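Local coordinates for iron-regulated ABC transporter siderophore-binding protein SirA (Staphylococcus aureus subsp. aureus, PDB 3MWF) that binds the iron siderophore staphyloferrin B and probably delivers it to an ABC transporter for iron uptake, at residues Leu38-Val43 with Leu127-Glu132; Lys138-Lys143 with Lys278-Leu283; Ala153-Ala158 with Glu289-Glu294; Pro160-Val165 with Asn219-Phe224; Ile223-Ser228 with Asn260-Asp265. All blocks are in the same frame, centred on the assembly; numbering follows the deposited sequence.

Contact 1 (Leu38-Val43 with Leu127-Glu132); sequences LGVKPV and LGKEKE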
# COMPACT_ATOMS: atom_id res chain seq x y z
N LEU A 38 10.65 -11.02 5.40
CA LEU A 38 11.22 -11.47 6.67
C LEU A 38 11.73 -12.92 6.61
O LEU A 38 12.18 -13.47 7.63
CB LEU A 38 10.19 -11.31 7.80
CG LEU A 38 9.85 -9.87 8.20
CD1 LEU A 38 8.67 -9.86 9.12
CD2 LEU A 38 11.04 -9.18 8.86
N GLY A 39 11.64 -13.54 5.43
CA GLY A 39 12.16 -14.90 5.19
C GLY A 39 11.21 -16.01 5.60
O GLY A 39 11.64 -17.17 5.79
N VAL A 40 9.93 -15.68 5.76
CA VAL A 40 8.90 -16.65 6.14
C VAL A 40 7.85 -16.80 5.05
O VAL A 40 6.99 -15.92 4.89
CB VAL A 40 8.21 -16.23 7.47
CG1 VAL A 40 7.20 -17.29 7.92
CG2 VAL A 40 9.22 -15.98 8.57
N LYS A 41 7.89 -17.91 4.30
CA LYS A 41 6.87 -18.17 3.27
C LYS A 41 5.55 -18.59 3.91
O LYS A 41 5.48 -19.63 4.57
CB LYS A 41 7.34 -19.26 2.29
CG LYS A 41 8.66 -18.98 1.57
CD LYS A 41 9.84 -19.69 2.24
CE LYS A 41 11.09 -19.68 1.37
NZ LYS A 41 10.84 -20.35 0.05
N PRO A 42 4.48 -17.79 3.72
CA PRO A 42 3.19 -18.13 4.30
C PRO A 42 2.67 -19.48 3.80
O PRO A 42 2.87 -19.83 2.64
CB PRO A 42 2.26 -16.99 3.83
CG PRO A 42 3.17 -15.86 3.52
CD PRO A 42 4.42 -16.53 2.95
N VAL A 43 2.02 -20.24 4.68
CA VAL A 43 1.36 -21.46 4.25
C VAL A 43 0.06 -21.16 3.51
O VAL A 43 -0.43 -21.97 2.72
CB VAL A 43 1.19 -22.49 5.39
CG1 VAL A 43 2.58 -22.86 5.94
CG2 VAL A 43 0.25 -21.98 6.49
N LEU A 127 6.68 -13.04 14.67
CA LEU A 127 7.44 -14.13 14.04
C LEU A 127 8.79 -14.44 14.70
O LEU A 127 9.47 -15.39 14.28
CB LEU A 127 7.68 -13.84 12.55
CG LEU A 127 6.45 -13.90 11.64
CD1 LEU A 127 6.76 -13.25 10.30
CD2 LEU A 127 6.07 -15.34 11.44
N GLY A 128 9.14 -13.65 15.72
CA GLY A 128 10.48 -13.65 16.32
C GLY A 128 11.53 -13.29 15.28
O GLY A 128 12.59 -13.92 15.20
N LYS A 129 11.22 -12.28 14.47
CA LYS A 129 12.14 -11.77 13.46
C LYS A 129 12.36 -10.26 13.66
O LYS A 129 12.43 -9.49 12.68
CB LYS A 129 11.61 -12.05 12.05
CG LYS A 129 11.46 -13.52 11.69
CD LYS A 129 12.77 -14.18 11.34
CE LYS A 129 12.52 -15.59 10.86
NZ LYS A 129 13.78 -16.36 10.77
N GLU A 130 12.48 -9.85 14.92
CA GLU A 130 12.61 -8.43 15.26
C GLU A 130 13.85 -7.77 14.67
O GLU A 130 13.76 -6.65 14.14
CB GLU A 130 12.59 -8.23 16.78
CG GLU A 130 11.20 -8.35 17.36
CD GLU A 130 11.15 -8.12 18.85
OE1 GLU A 130 11.62 -7.05 19.30
OE2 GLU A 130 10.64 -9.00 19.57
N LYS A 131 14.98 -8.47 14.72
CA LYS A 131 16.22 -7.95 14.15
C LYS A 131 16.09 -7.82 12.63
O LYS A 131 16.53 -6.82 12.04
CB LYS A 131 17.42 -8.83 14.55
CG LYS A 131 18.75 -8.55 13.85
CD LYS A 131 19.37 -7.21 14.25
CE LYS A 131 20.90 -7.28 14.26
NZ LYS A 131 21.47 -7.98 13.08
N GLU A 132 15.49 -8.82 11.98
CA GLU A 132 15.26 -8.76 10.53
C GLU A 132 14.37 -7.57 10.16
O GLU A 132 14.67 -6.84 9.22
CB GLU A 132 14.63 -10.06 10.03
CG GLU A 132 15.57 -11.29 10.05
CD GLU A 132 15.73 -11.94 11.43
OE1 GLU A 132 15.16 -11.47 12.45
OE2 GLU A 132 16.46 -12.95 11.51

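Contact 2 (Lys138-Lys143 with Lys278-Leu283); sequences KKYDDK and KSSLKL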
# COMPACT_ATOMS: atom_id res chain seq x y z
N LYS A 138 15.46 -0.04 8.56
CA LYS A 138 16.68 0.77 8.39
C LYS A 138 17.01 0.97 6.90
O LYS A 138 17.31 2.09 6.48
CB LYS A 138 17.87 0.15 9.15
CG LYS A 138 19.20 0.91 9.03
CD LYS A 138 19.29 2.09 10.00
CE LYS A 138 19.88 1.73 11.35
NZ LYS A 138 18.89 1.07 12.28
N LYS A 139 16.95 -0.10 6.11
CA LYS A 139 17.17 -0.03 4.67
C LYS A 139 16.19 0.94 3.97
O LYS A 139 16.58 1.69 3.07
CB LYS A 139 17.06 -1.44 4.05
CG LYS A 139 17.44 -1.50 2.60
CD LYS A 139 18.08 -2.86 2.21
CE LYS A 139 17.19 -3.64 1.24
NZ LYS A 139 15.99 -4.28 1.89
N TYR A 140 14.92 0.91 4.38
CA TYR A 140 13.95 1.83 3.82
C TYR A 140 14.28 3.28 4.21
O TYR A 140 14.28 4.17 3.36
CB TYR A 140 12.51 1.45 4.23
CG TYR A 140 11.48 2.51 3.85
CD1 TYR A 140 10.95 2.57 2.55
CD2 TYR A 140 11.01 3.41 4.79
CE1 TYR A 140 10.02 3.56 2.20
CE2 TYR A 140 10.09 4.38 4.46
CZ TYR A 140 9.59 4.44 3.19
OH TYR A 140 8.66 5.40 2.89
N ASP A 141 14.56 3.50 5.48
CA ASP A 141 14.90 4.83 5.99
C ASP A 141 16.11 5.41 5.28
O ASP A 141 16.12 6.60 4.91
CB ASP A 141 15.15 4.78 7.49
CG ASP A 141 13.88 4.64 8.30
OD1 ASP A 141 12.75 4.82 7.76
OD2 ASP A 141 14.02 4.37 9.51
N ASP A 142 17.12 4.57 5.05
CA ASP A 142 18.29 4.98 4.28
C ASP A 142 17.94 5.42 2.87
O ASP A 142 18.43 6.44 2.40
CB ASP A 142 19.35 3.87 4.25
CG ASP A 142 20.04 3.69 5.59
OD1 ASP A 142 19.96 4.59 6.46
OD2 ASP A 142 20.66 2.63 5.78
N LYS A 143 17.06 4.66 2.22
CA LYS A 143 16.66 4.96 0.86
C LYS A 143 15.87 6.26 0.82
O LYS A 143 16.03 7.06 -0.12
CB LYS A 143 15.85 3.80 0.27
CG LYS A 143 15.81 3.86 -1.22
CD LYS A 143 15.33 2.54 -1.84
CE LYS A 143 15.11 2.70 -3.33
NZ LYS A 143 16.39 2.66 -4.08
N LYS A 278 8.46 -4.72 -0.07
CA LYS A 278 9.20 -4.74 -1.34
C LYS A 278 8.80 -3.60 -2.29
O LYS A 278 9.66 -2.99 -2.93
CB LYS A 278 9.08 -6.10 -2.03
CG LYS A 278 9.91 -7.15 -1.31
CD LYS A 278 9.74 -8.49 -1.95
CE LYS A 278 10.70 -9.50 -1.30
NZ LYS A 278 12.13 -9.34 -1.77
N SER A 279 7.50 -3.30 -2.38
CA SER A 279 7.04 -2.25 -3.28
C SER A 279 7.48 -0.87 -2.86
O SER A 279 7.56 0.03 -3.69
CB SER A 279 5.51 -2.20 -3.37
OG SER A 279 5.02 -3.33 -4.04
N SER A 280 7.71 -0.68 -1.56
CA SER A 280 8.13 0.66 -1.06
C SER A 280 9.45 1.05 -1.72
O SER A 280 9.59 2.17 -2.25
CB SER A 280 8.19 0.73 0.48
OG SER A 280 9.31 0.07 1.05
N LEU A 281 10.39 0.10 -1.75
CA LEU A 281 11.69 0.35 -2.37
C LEU A 281 11.53 0.54 -3.87
O LEU A 281 12.15 1.44 -4.47
CB LEU A 281 12.64 -0.83 -2.05
CG LEU A 281 12.80 -1.14 -0.55
CD1 LEU A 281 13.76 -2.32 -0.38
CD2 LEU A 281 13.31 0.07 0.25
N LYS A 282 10.68 -0.28 -4.49
CA LYS A 282 10.38 -0.12 -5.90
C LYS A 282 9.71 1.22 -6.27
O LYS A 282 9.99 1.78 -7.31
CB LYS A 282 9.54 -1.29 -6.39
CG LYS A 282 9.36 -1.34 -7.87
CD LYS A 282 10.57 -2.02 -8.50
CE LYS A 282 10.26 -2.44 -9.92
NZ LYS A 282 10.30 -1.24 -10.80
N LEU A 283 8.80 1.69 -5.43
CA LEU A 283 8.14 2.97 -5.67
C LEU A 283 9.18 4.11 -5.69
O LEU A 283 9.19 4.93 -6.61
CB LEU A 283 7.02 3.20 -4.63
CG LEU A 283 6.03 4.35 -4.89
CD1 LEU A 283 4.76 4.17 -4.04
CD2 LEU A 283 6.67 5.71 -4.59

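Contact 3 (Ala153-Ala158 with Glu289-Glu294); sequences AKYKDA and EKLNIE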
# COMPACT_ATOMS: atom_id res chain seq x y z
N ALA A 153 18.89 18.31 -4.22
CA ALA A 153 19.94 18.64 -5.20
C ALA A 153 19.38 19.00 -6.58
O ALA A 153 19.86 19.94 -7.22
CB ALA A 153 20.97 17.50 -5.30
N LYS A 154 18.33 18.30 -7.03
CA LYS A 154 17.73 18.61 -8.32
C LYS A 154 16.86 19.87 -8.28
O LYS A 154 16.97 20.75 -9.15
CB LYS A 154 16.91 17.45 -8.86
CG LYS A 154 16.27 17.73 -10.21
CD LYS A 154 15.27 16.66 -10.53
CE LYS A 154 14.37 17.02 -11.70
NZ LYS A 154 14.92 16.62 -13.01
N TYR A 155 15.98 19.93 -7.29
CA TYR A 155 14.94 20.96 -7.29
C TYR A 155 15.33 22.25 -6.58
O TYR A 155 14.70 23.29 -6.82
CB TYR A 155 13.64 20.38 -6.72
CG TYR A 155 13.04 19.31 -7.60
CD1 TYR A 155 12.46 19.63 -8.82
CD2 TYR A 155 13.01 17.97 -7.18
CE1 TYR A 155 11.88 18.66 -9.64
CE2 TYR A 155 12.43 16.98 -7.99
CZ TYR A 155 11.87 17.34 -9.21
OH TYR A 155 11.30 16.37 -10.01
N LYS A 156 16.35 22.17 -5.73
CA LYS A 156 16.91 23.33 -5.01
C LYS A 156 15.82 24.13 -4.29
O LYS A 156 15.12 23.57 -3.45
CB LYS A 156 17.76 24.20 -5.94
CG LYS A 156 18.81 23.38 -6.71
CD LYS A 156 19.86 24.29 -7.33
CE LYS A 156 21.10 23.49 -7.72
NZ LYS A 156 20.81 22.65 -8.91
N ASP A 157 15.69 25.43 -4.62
CA ASP A 157 14.69 26.30 -3.98
C ASP A 157 13.25 25.86 -4.19
O ASP A 157 12.36 26.26 -3.43
CB ASP A 157 14.84 27.76 -4.45
CG ASP A 157 15.99 28.50 -3.76
OD1 ASP A 157 16.75 27.91 -2.95
OD2 ASP A 157 16.13 29.72 -4.03
N ALA A 158 13.00 25.03 -5.21
CA ALA A 158 11.64 24.53 -5.42
C ALA A 158 11.30 23.33 -4.52
O ALA A 158 10.13 22.95 -4.44
CB ALA A 158 11.36 24.21 -6.90
N GLU A 289 13.21 7.52 -11.67
CA GLU A 289 12.99 7.42 -13.11
C GLU A 289 11.96 8.42 -13.65
O GLU A 289 12.25 9.14 -14.61
CB GLU A 289 12.60 5.98 -13.47
CG GLU A 289 12.51 5.70 -14.94
CD GLU A 289 11.80 4.39 -15.18
OE1 GLU A 289 12.34 3.36 -14.74
OE2 GLU A 289 10.69 4.41 -15.77
N LYS A 290 10.78 8.47 -13.05
CA LYS A 290 9.69 9.29 -13.56
C LYS A 290 10.00 10.78 -13.38
O LYS A 290 9.54 11.60 -14.17
CB LYS A 290 8.33 8.96 -12.91
CG LYS A 290 7.81 7.51 -13.16
CD LYS A 290 7.61 7.16 -14.63
CE LYS A 290 7.04 5.71 -14.78
NZ LYS A 290 8.04 4.64 -14.54
N LEU A 291 10.79 11.11 -12.35
CA LEU A 291 11.14 12.51 -12.07
C LEU A 291 12.50 12.93 -12.66
O LEU A 291 12.90 14.09 -12.53
CB LEU A 291 11.10 12.79 -10.56
CG LEU A 291 9.69 12.66 -9.95
CD1 LEU A 291 9.74 13.03 -8.51
CD2 LEU A 291 8.76 13.58 -10.69
N ASN A 292 13.18 11.97 -13.29
CA ASN A 292 14.51 12.20 -13.85
C ASN A 292 15.43 12.84 -12.81
O ASN A 292 15.98 13.92 -13.03
CB ASN A 292 14.42 13.04 -15.11
CG ASN A 292 15.73 13.11 -15.87
OD1 ASN A 292 16.50 12.16 -15.87
ND2 ASN A 292 15.98 14.24 -16.52
N ILE A 293 15.56 12.17 -11.66
CA ILE A 293 16.41 12.61 -10.56
C ILE A 293 17.68 11.77 -10.58
O ILE A 293 17.63 10.54 -10.62
CB ILE A 293 15.70 12.45 -9.19
CG1 ILE A 293 14.45 13.34 -9.11
CG2 ILE A 293 16.66 12.73 -8.03
CD1 ILE A 293 13.57 13.06 -7.87
N GLU A 294 18.83 12.43 -10.56
CA GLU A 294 20.11 11.73 -10.51
C GLU A 294 20.37 11.16 -9.13
O GLU A 294 20.29 11.88 -8.12
CB GLU A 294 21.24 12.68 -10.91
CG GLU A 294 22.33 12.01 -11.70
CD GLU A 294 22.89 12.93 -12.76
OE1 GLU A 294 22.77 12.59 -13.95
OE2 GLU A 294 23.42 14.01 -12.40

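Contact 4 (Pro160-Val165 with Asn219-Phe224); sequences PLKASV and NADHIF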
# COMPACT_ATOMS: atom_id res chain seq x y z
N PRO A 160 10.52 21.65 -0.96
CA PRO A 160 9.75 20.46 -1.43
C PRO A 160 8.63 20.75 -2.44
O PRO A 160 7.94 21.77 -2.34
CB PRO A 160 9.12 19.94 -0.14
CG PRO A 160 8.84 21.25 0.66
CD PRO A 160 10.14 22.03 0.41
N LEU A 161 8.45 19.82 -3.38
CA LEU A 161 7.36 19.87 -4.33
C LEU A 161 6.09 19.41 -3.62
O LEU A 161 6.14 18.57 -2.72
CB LEU A 161 7.62 18.92 -5.51
CG LEU A 161 8.88 19.20 -6.33
CD1 LEU A 161 8.92 18.21 -7.50
CD2 LEU A 161 8.89 20.65 -6.79
N LYS A 162 4.97 19.94 -4.06
CA LYS A 162 3.67 19.33 -3.74
C LYS A 162 3.35 18.22 -4.74
O LYS A 162 3.56 18.34 -5.96
CB LYS A 162 2.58 20.39 -3.71
CG LYS A 162 2.70 21.27 -2.49
CD LYS A 162 1.65 22.38 -2.50
CE LYS A 162 2.15 23.64 -3.18
NZ LYS A 162 1.10 24.71 -3.24
N ALA A 163 2.81 17.12 -4.21
CA ALA A 163 2.47 15.95 -5.04
C ALA A 163 1.02 15.56 -4.76
O ALA A 163 0.49 15.82 -3.68
CB ALA A 163 3.40 14.75 -4.69
N SER A 164 0.38 14.96 -5.76
CA SER A 164 -0.88 14.21 -5.48
C SER A 164 -0.83 12.92 -6.26
O SER A 164 -0.17 12.85 -7.30
CB SER A 164 -2.12 15.02 -5.82
OG SER A 164 -2.25 15.29 -7.21
N VAL A 165 -1.52 11.91 -5.74
CA VAL A 165 -1.63 10.60 -6.38
C VAL A 165 -3.11 10.44 -6.71
O VAL A 165 -3.97 10.36 -5.82
CB VAL A 165 -1.15 9.49 -5.41
CG1 VAL A 165 -1.33 8.10 -6.08
CG2 VAL A 165 0.32 9.73 -5.04
N ASN A 219 -4.67 19.55 -6.92
CA ASN A 219 -3.59 20.42 -7.39
C ASN A 219 -2.24 20.12 -6.72
O ASN A 219 -2.18 19.88 -5.53
CB ASN A 219 -3.93 21.91 -7.23
CG ASN A 219 -3.07 22.78 -8.13
OD1 ASN A 219 -2.68 22.35 -9.24
ND2 ASN A 219 -2.73 23.98 -7.66
N ALA A 220 -1.17 20.14 -7.52
CA ALA A 220 0.15 19.77 -7.08
C ALA A 220 1.14 20.24 -8.13
O ALA A 220 0.76 20.55 -9.27
CB ALA A 220 0.24 18.24 -6.93
N ASP A 221 2.41 20.31 -7.75
CA ASP A 221 3.51 20.53 -8.72
C ASP A 221 3.78 19.32 -9.62
O ASP A 221 4.22 19.48 -10.76
CB ASP A 221 4.78 20.91 -7.97
CG ASP A 221 4.57 22.12 -7.09
OD1 ASP A 221 3.95 23.10 -7.56
OD2 ASP A 221 5.00 22.06 -5.93
N HIS A 222 3.52 18.12 -9.11
CA HIS A 222 3.60 16.90 -9.90
C HIS A 222 2.46 15.96 -9.50
O HIS A 222 2.18 15.80 -8.30
CB HIS A 222 4.94 16.20 -9.67
CG HIS A 222 5.27 15.20 -10.74
ND1 HIS A 222 6.13 15.48 -11.78
CD2 HIS A 222 4.79 13.95 -10.96
CE1 HIS A 222 6.16 14.44 -12.61
NE2 HIS A 222 5.37 13.50 -12.13
N ILE A 223 1.86 15.30 -10.49
CA ILE A 223 0.72 14.41 -10.24
C ILE A 223 1.05 13.03 -10.76
O ILE A 223 1.55 12.88 -11.88
CB ILE A 223 -0.58 14.97 -10.90
CG1 ILE A 223 -1.03 16.26 -10.19
CG2 ILE A 223 -1.71 13.89 -10.92
CD1 ILE A 223 -2.25 16.95 -10.85
N PHE A 224 0.78 12.02 -9.94
CA PHE A 224 1.07 10.64 -10.26
C PHE A 224 -0.25 9.98 -10.52
O PHE A 224 -1.11 9.96 -9.62
CB PHE A 224 1.79 10.01 -9.06
CG PHE A 224 3.11 10.66 -8.77
CD1 PHE A 224 4.23 10.32 -9.53
CD2 PHE A 224 3.23 11.67 -7.80
CE1 PHE A 224 5.45 10.93 -9.30
CE2 PHE A 224 4.46 12.28 -7.54
CZ PHE A 224 5.58 11.91 -8.30
O HOH W 1 5.82 23.66 -3.98
O HOH W 2 -0.87 18.46 -3.42

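Contact 5 (Ile223-Ser228 with Asn260-Asp265); sequences IFVVKS and NQVSDD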
# COMPACT_ATOMS: atom_id res chain seq x y z
N ILE A 223 1.86 15.30 -10.49
CA ILE A 223 0.72 14.41 -10.24
C ILE A 223 1.05 13.03 -10.76
O ILE A 223 1.55 12.88 -11.88
CB ILE A 223 -0.58 14.97 -10.90
CG1 ILE A 223 -1.03 16.26 -10.19
CG2 ILE A 223 -1.71 13.89 -10.92
CD1 ILE A 223 -2.25 16.95 -10.85
N PHE A 224 0.78 12.02 -9.94
CA PHE A 224 1.07 10.64 -10.26
C PHE A 224 -0.25 9.98 -10.52
O PHE A 224 -1.11 9.96 -9.62
CB PHE A 224 1.79 10.01 -9.06
CG PHE A 224 3.11 10.66 -8.77
CD1 PHE A 224 4.23 10.32 -9.53
CD2 PHE A 224 3.23 11.67 -7.80
CE1 PHE A 224 5.45 10.93 -9.30
CE2 PHE A 224 4.46 12.28 -7.54
CZ PHE A 224 5.58 11.91 -8.30
N VAL A 225 -0.44 9.46 -11.73
CA VAL A 225 -1.74 8.88 -12.09
C VAL A 225 -1.72 7.35 -12.07
O VAL A 225 -0.89 6.74 -12.75
CB VAL A 225 -2.19 9.39 -13.48
CG1 VAL A 225 -3.45 8.68 -13.96
CG2 VAL A 225 -2.43 10.89 -13.44
N VAL A 226 -2.66 6.74 -11.34
CA VAL A 226 -2.77 5.27 -11.24
C VAL A 226 -4.12 4.84 -11.76
O VAL A 226 -5.16 5.30 -11.28
CB VAL A 226 -2.61 4.77 -9.78
CG1 VAL A 226 -2.63 3.24 -9.73
CG2 VAL A 226 -1.35 5.29 -9.12
N LYS A 227 -4.14 3.96 -12.78
CA LYS A 227 -5.40 3.42 -13.30
C LYS A 227 -5.58 2.08 -12.59
O LYS A 227 -4.76 1.18 -12.77
CB LYS A 227 -5.30 3.24 -14.82
CG LYS A 227 -5.47 4.55 -15.57
CD LYS A 227 -5.34 4.36 -17.09
CE LYS A 227 -3.89 4.21 -17.52
NZ LYS A 227 -3.16 5.54 -17.47
N SER A 228 -6.59 1.97 -11.74
CA SER A 228 -6.74 0.77 -10.92
C SER A 228 -8.14 0.65 -10.37
O SER A 228 -8.66 1.57 -9.77
CB SER A 228 -5.72 0.79 -9.76
OG SER A 228 -5.82 -0.38 -8.95
N ASN A 260 3.28 20.15 -17.69
CA ASN A 260 3.66 18.84 -18.21
C ASN A 260 4.41 17.99 -17.16
O ASN A 260 5.46 17.39 -17.44
CB ASN A 260 4.50 19.02 -19.50
CG ASN A 260 4.62 17.75 -20.31
OD1 ASN A 260 3.71 16.91 -20.33
ND2 ASN A 260 5.75 17.62 -21.01
N GLN A 261 3.86 17.95 -15.94
CA GLN A 261 4.49 17.27 -14.83
C GLN A 261 3.53 16.21 -14.32
O GLN A 261 3.19 16.19 -13.13
CB GLN A 261 4.78 18.25 -13.69
CG GLN A 261 5.99 19.15 -13.94
CD GLN A 261 7.27 18.37 -14.12
OE1 GLN A 261 7.93 18.48 -15.15
NE2 GLN A 261 7.62 17.56 -13.13
N VAL A 262 3.06 15.36 -15.22
CA VAL A 262 2.14 14.28 -14.85
C VAL A 262 2.85 12.99 -15.21
O VAL A 262 3.36 12.86 -16.34
CB VAL A 262 0.77 14.41 -15.60
CG1 VAL A 262 -0.18 13.28 -15.22
CG2 VAL A 262 0.09 15.73 -15.27
N SER A 263 2.93 12.07 -14.25
CA SER A 263 3.41 10.71 -14.54
C SER A 263 2.24 9.78 -14.72
O SER A 263 1.48 9.56 -13.77
CB SER A 263 4.31 10.18 -13.43
OG SER A 263 5.49 10.96 -13.28
N ASP A 264 2.09 9.27 -15.93
CA ASP A 264 0.93 8.51 -16.35
C ASP A 264 1.30 7.04 -16.36
O ASP A 264 2.46 6.70 -16.26
CB ASP A 264 0.55 8.93 -17.78
CG ASP A 264 -0.92 9.07 -17.95
OD1 ASP A 264 -1.68 8.43 -17.18
OD2 ASP A 264 -1.34 9.85 -18.86
N ASP A 265 0.31 6.17 -16.51
CA ASP A 265 0.57 4.71 -16.52
C ASP A 265 1.66 4.22 -15.56
O ASP A 265 2.71 3.71 -15.95
CB ASP A 265 0.84 4.21 -17.93
CG ASP A 265 -0.36 3.56 -18.54
OD1 ASP A 265 -1.26 4.31 -19.01
OD2 ASP A 265 -0.41 2.31 -18.53

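Contact 1 (Leu38-Val43 with Leu127-Glu132)
Leu38 and Val40 pack against Leu127, Lys129 and Glu132 where two Schellman motifs lie close together, one ending helix 29-37 at Gly39 and the other ending helix 116-127 at Gly128. Both glycines have positive phi, and just beyond the second of them Lys129 takes the N-cap position of the long helix 130-155. The apolar part centres on CD1 of Leu127, which sits 4.1 Å from Leu38 CD1 and makes an equally long contact with CG2 of Val40. The other methyl of Leu38 turns to the first turn of the long helix and rests 3.9 Å from Glu132 CB; Ala133 and Leu136 continue this surface, while Met123 of helix 116-127 also touches Leu38. Val40 in addition reaches Val24, which joins the loop to the six-stranded sheet that contains strand 24-26. Contacts with the lysine are of another kind, made by methylenes and not by the charged end. A bend at chi2 (-77°) folds the chain of Lys129 back over the loop, where its CD passes 3.8 Å from the carbonyl oxygen Leu38 O and its CE comes 4.0 Å from Val40 CG2.

Contact 2 (Lys138-Lys143 with Lys278-Leu283)
Helices 130-155 and 277-290 run nearly parallel here: the axes of segments 138-143 and 278-283 lie 14° apart and 10.5 Å from each other at closest approach, with Tyr140 and Leu281 nearest in the backbone. Helix 130-155 is the long helix joining the two lobes, as in class III (siderophore-type) binding proteins, and helix 277-290 packs alongside it. Leu281 spans much of the gap, and its two methyls have different partners. CD2 lies at the edge of the Tyr140 ring, near its plane, 4.1 Å from Tyr140 CD1, and also meets CD of Lys143 at 3.8 Å. The chain of Lys139 crosses the leucine at about a right angle and places Lys139 NZ 3.7 Å from Leu281 CD1. This amine is hydrogen-bonded to the hydroxyl of Tyr277. In Lys143 the extended chi1 to chi3 carry Lys143 CE to 3.4 Å from Leu281 O, and the bend at chi4 directs NZ to its salt bridge with Asp285. Ser280 approaches the tyrosine obliquely, OG 3.3 Å from Tyr140 CD1, while the same hydroxyl bonds to Tyr277 O. Tyr140 OH is anchored on Asp187, and Phe116 meets the ring edge-to-face. Across the two segments the contact is thus van der Waals in character: leucine methyls, lysine methylenes and the tyrosine ring edge make the interface, while the polar ends find partners elsewhere on helices 277-290 and 179-187.

Contact 3 (Ala153-Ala158 with Glu289-Glu294)
Lys154 leaves its helix with CG anti to the backbone N and stays extended until chi4, where a turn to 89° brings NZ to the end of helix 277-290; Tyr155, with CG beside its own N (chi1 -67°), sends its ring in the same general direction. The ammonium group bonds to Asn292 O at 2.9 Å, arriving from above the carbonyl plane, 47° out of it, and makes a weak bond of 3.3 Å to Leu291 O. Two carbonyls at the finish of one helix are therefore gripped by a side chain from the finish of another. Lower down, Lys154 CD lies 3.7 Å from Ile293 CG1 and also leans over the rim of one face of the Tyr155 ring. The Tyr155 side chain crosses those of Leu291 and Ile293 at about a right angle: Tyr155 OH comes 3.6 Å from Leu291 CB, and CE2 of the ring lies 4.1 Å from Ile293 CD1. Phe147 of helix 130-155 gives Ile293 a further apolar neighbour, as Phe190 does for Leu291. The carbonyls lie at the Schellman-closed end of helix 277-290, in which Asn292 has positive phi and where a lysine amine may interact favourably with the helix dipole.

Contact 4 (Pro160-Val165 with Asn219-Phe224)
Phe224 and Ser164 belong to adjoining parallel strands, 222-227 and 163-168, of the mixed sheet in the C-terminal lobe of this periplasmic-binding-protein fold. From CB, 3.9 Å from Ser164 O, the Phe224 side chain stands on the same face as Ala163, Val165 and His222. CG lies beside the backbone N (chi1 -63°), and the ring consequently runs back along the neighbouring strand: CD2 passes Ser164 O, and CE2, farther out, meets Ala163 CB at 3.9 Å, in the plane of the ring at its edge. One ring face takes His222 CD2, offset toward the rim, and beyond the segments Trp271 and Leu185 also adjoin the phenylalanine. On the other face of the sheet Ser164 OG approaches Ile223 CG1 to 3.4 Å while its hydrogen bond goes to Met218 O.

Between the backbones, Phe224 N donates to Ser164 O at 2.9 Å, an almost straight bond (169°); Ser164 N reaches His222 O, and His222 N reaches Lys162 O. Where the strands begin, Asp221 replaces this pattern with its side chain: OD2 accepts from Lys162 N at 2.8 Å, met on its anti side and 31° out of the carboxylate plane. A water bridges the same oxygen to Pro160 O, and a second water joins Ala163 O to Asn219 O. Asp221 OD2 is accordingly held by two donors, a backbone amide and a water, which would be expected to stabilise its charged form and to pin the entry of one strand against the other.

Contact 5 (Ile223-Ser228 with Asn260-Asp265)
Lys227 and the paired acids Asp264 and Asp265 meet obliquely at the end of this strand pair. The lysine chain is straight as far as CD and then bends at both chi3 and chi4 (-78° and -73°), curling its amine over the Asp265 carboxylate and toward Asp264. NZ makes a salt bridge of 2.7 Å with Asp265 OD1, coming from above that carboxylate plane, 56° out of it, and a longer one of 3.3 Å with Asp264 OD1. Glu242 provides a third carboxylate for the same amine, whose positive charge probably offsets the crowding of Glu242 and Asp264. The Asp264 oxygen also accepts from Asp265 N, and along its flank lies Val225: the two side chains run side by side, pointing the same way, with Val225 CG1 3.7 Å from Asp264 OD1.

Strands 222-227 and 262-263 are parallel neighbours, the second forming an outer edge of the five-stranded mixed sheet. Ile223 N bonds to Gln261 O, Ser263 N to Ile223 O at 2.9 Å, and Val225 N to Ser263 O at 2.8 Å. Val225 crosses Val262 at a slant, bringing CG2 to 3.7 Å from Val262 CG1, on the face that also carries Ile223. On the reverse face Ser263 CB approaches the Phe224 ring obliquely, 3.9 Å from its CD1, and the Ser263 hydroxyl is hydrogen-bonded to His222 NE2.

Helix 130-155 ties contacts 1, 2 and 3 together, its two ends serving contacts 1 and 3, whose centres are 36 Å apart, and its middle serving contact 2; helix 277-290 runs alongside through contacts 2 and 3. The long helix thus spans from the N-terminal lobe (contact 1) to the C-terminal lobe (contacts 4 and 5), with the ligand between the lobes. Contacts 4 and 5 share Ile223 and Phe224 in one sheet, their centres 10 Å apart. Contact 3 leans on this sheet, with Leu291 CD2 3.3 Å from His222 CE1. None touches the bound staphyloferrin B: the side chains of Val165, Lys227 and Ser280 are about 10, 12 and 13 Å from it.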